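Local coordinates for protein 455aa long hypothetical phospho-sugar mutase (Sulfolobus tokodaii, PDB 2F7L) that interconverts the 6-phosphates and 1-phosphates of glucosamine and galactosamine, a magnesium-dependent step toward UDP-N-acetylglucosamine and UDP-N-acetylgalactosamine, at residues A[244-249]-A[338-343]. Sequence-based numbering, arbitrary orientation.
Sequences ADRAIF and YVRDGA
Asp245 OD2 is gripped by two cations: it lies 3.0 Å from Arg340 NH2 and also pairs with Lys107. The first pairing is purely electrostatic, since the carboxylate sits over one face of the guanidinium, with CG near its rim and the two planes 36° apart, and no N-H points at the oxygen. With CG between the backbone N and carbonyl carbon (chi1 43°), the Asp245 side chain lies alongside that of Arg340, its carboxylate over the guanidinium. By similarity Asp245 binds magnesium together with Asp241 and Asp243, whose carboxylates lie close by, so the two cations probably offset some of the gathered negative charge. NH2 of Arg340 also bridges to Asp8, while NH1 approaches CD of Arg246 at 3.7 Å, the two guanidiniums nearly perpendicular. An alanine in place of Arg340 is likely to leave Asp8 without this mate and the Asp245 carboxylate with one positive partner fewer. Farther along, Gly342 N gives a weak hydrogen bond to Ala244 O (3.3 Å), and its CA packs at 3.7 Å against the CB of Ala247. Asp341 N-caps helix 342-356 through OD1 to Met344 N. The buried contact thus joins the probable magnesium-binding loop between strands 236-239 and 248-251 of domain II to the start of that domain III helix, with Pro77 of helix 76-86 touching both Asp245 and Asp341.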
loop_
_atom_site.group_PDB
_atom_site.type_symbol
_atom_site.label_atom_id
_atom_site.label_comp_id
_atom_site.label_asym_id
_atom_site.label_seq_id
_atom_site.Cartn_x
_atom_site.Cartn_y
_atom_site.Cartn_z
ATOM N N ALA A 244 7.190 -1.641 3.533
ATOM C CA ALA A 244 7.003 -0.201 3.703
ATOM C C ALA A 244 6.328 0.609 2.624
ATOM O O ALA A 244 6.696 1.756 2.400
ATOM C CB ALA A 244 8.330 0.457 4.068
ATOM N N ASP A 245 5.333 0.043 1.957
ATOM C CA ASP A 245 4.640 0.836 0.955
ATOM C C ASP A 245 3.431 1.473 1.644
ATOM O O ASP A 245 2.655 2.217 1.050
ATOM C CB ASP A 245 4.225 -0.017 -0.256
ATOM C CG ASP A 245 3.657 -1.348 0.133
ATOM O OD1 ASP A 245 3.222 -1.467 1.301
ATOM O OD2 ASP A 245 3.638 -2.266 -0.730
ATOM N N ARG A 246 3.299 1.188 2.928
ATOM C CA ARG A 246 2.212 1.736 3.718
ATOM C C ARG A 246 2.744 2.570 4.878
ATOM O O ARG A 246 3.851 2.344 5.368
ATOM C CB ARG A 246 1.332 0.597 4.241
ATOM C CG ARG A 246 -0.044 0.611 3.662
ATOM C CD ARG A 246 -0.497 -0.753 3.255
ATOM N NE ARG A 246 -0.475 -1.706 4.347
ATOM C CZ ARG A 246 -1.348 -2.703 4.468
ATOM N NH1 ARG A 246 -2.309 -2.851 3.564
ATOM N NH2 ARG A 246 -1.244 -3.576 5.470
ATOM N N ALA A 247 1.952 3.541 5.308
ATOM C CA ALA A 247 2.348 4.398 6.411
ATOM C C ALA A 247 1.150 4.889 7.228
ATOM O O ALA A 247 0.366 5.707 6.747
ATOM C CB ALA A 247 3.137 5.597 5.875
ATOM N N ILE A 248 0.963 4.378 8.440
ATOM C CA ILE A 248 -0.120 4.909 9.244
ATOM C C ILE A 248 0.534 5.629 10.422
ATOM O O ILE A 248 1.470 5.115 11.040
ATOM C CB ILE A 248 -1.144 3.831 9.721
ATOM C CG1 ILE A 248 -0.435 2.677 10.377
ATOM C CG2 ILE A 248 -2.002 3.344 8.546
ATOM C CD1 ILE A 248 -1.400 1.638 10.836
ATOM N N PHE A 249 0.063 6.847 10.685
ATOM C CA PHE A 249 0.618 7.700 11.733
ATOM C C PHE A 249 -0.018 7.643 13.106
ATOM O O PHE A 249 -1.151 7.184 13.281
ATOM C CB PHE A 249 0.620 9.162 11.268
ATOM C CG PHE A 249 1.400 9.397 9.997
ATOM C CD1 PHE A 249 0.832 9.126 8.756
ATOM C CD2 PHE A 249 2.710 9.885 10.046
ATOM C CE1 PHE A 249 1.546 9.342 7.575
ATOM C CE2 PHE A 249 3.441 10.104 8.863
ATOM C CZ PHE A 249 2.856 9.833 7.622
ATOM N N TYR A 338 3.904 7.152 -8.692
ATOM C CA TYR A 338 2.498 6.787 -8.612
ATOM C C TYR A 338 2.144 5.727 -7.584
ATOM O O TYR A 338 0.968 5.565 -7.255
ATOM C CB TYR A 338 1.994 6.335 -9.983
ATOM C CG TYR A 338 1.957 7.459 -10.988
ATOM C CD1 TYR A 338 1.073 8.546 -10.830
ATOM C CD2 TYR A 338 2.850 7.481 -12.059
ATOM C CE1 TYR A 338 1.102 9.605 -11.702
ATOM C CE2 TYR A 338 2.878 8.533 -12.932
ATOM C CZ TYR A 338 2.015 9.580 -12.747
ATOM O OH TYR A 338 2.103 10.617 -13.622
ATOM N N VAL A 339 3.144 5.015 -7.072
ATOM C CA VAL A 339 2.893 3.963 -6.094
ATOM C C VAL A 339 2.841 4.454 -4.653
ATOM O O VAL A 339 3.248 5.572 -4.360
ATOM C CB VAL A 339 3.966 2.817 -6.196
ATOM C CG1 VAL A 339 3.840 2.094 -7.550
ATOM C CG2 VAL A 339 5.372 3.380 -5.991
ATOM N N ARG A 340 2.320 3.615 -3.763
ATOM C CA ARG A 340 2.242 3.935 -2.346
ATOM C C ARG A 340 3.671 3.991 -1.843
ATOM O O ARG A 340 4.431 3.057 -2.071
ATOM C CB ARG A 340 1.534 2.826 -1.593
ATOM C CG ARG A 340 0.549 2.081 -2.412
ATOM C CD ARG A 340 -0.009 0.992 -1.592
ATOM N NE ARG A 340 0.600 -0.289 -1.918
ATOM C CZ ARG A 340 0.280 -1.425 -1.307
ATOM N NH1 ARG A 340 -0.638 -1.418 -0.336
ATOM N NH2 ARG A 340 0.857 -2.558 -1.677
ATOM N N ASP A 341 4.024 5.056 -1.127
ATOM C CA ASP A 341 5.386 5.228 -0.640
ATOM C C ASP A 341 5.411 5.752 0.801
ATOM O O ASP A 341 5.282 6.949 1.033
ATOM C CB ASP A 341 6.104 6.191 -1.592
ATOM C CG ASP A 341 7.593 6.242 -1.365
ATOM O OD1 ASP A 341 8.020 6.398 -0.198
ATOM O OD2 ASP A 341 8.343 6.145 -2.357
ATOM N N GLY A 342 5.594 4.851 1.763
ATOM C CA GLY A 342 5.613 5.223 3.174
ATOM C C GLY A 342 6.578 6.315 3.623
ATOM O O GLY A 342 6.215 7.209 4.397
ATOM N N ALA A 343 7.824 6.249 3.172
ATOM C CA ALA A 343 8.771 7.270 3.565
ATOM C C ALA A 343 8.328 8.548 2.901
ATOM O O ALA A 343 8.338 9.608 3.538
ATOM C CB ALA A 343 10.185 6.920 3.124
#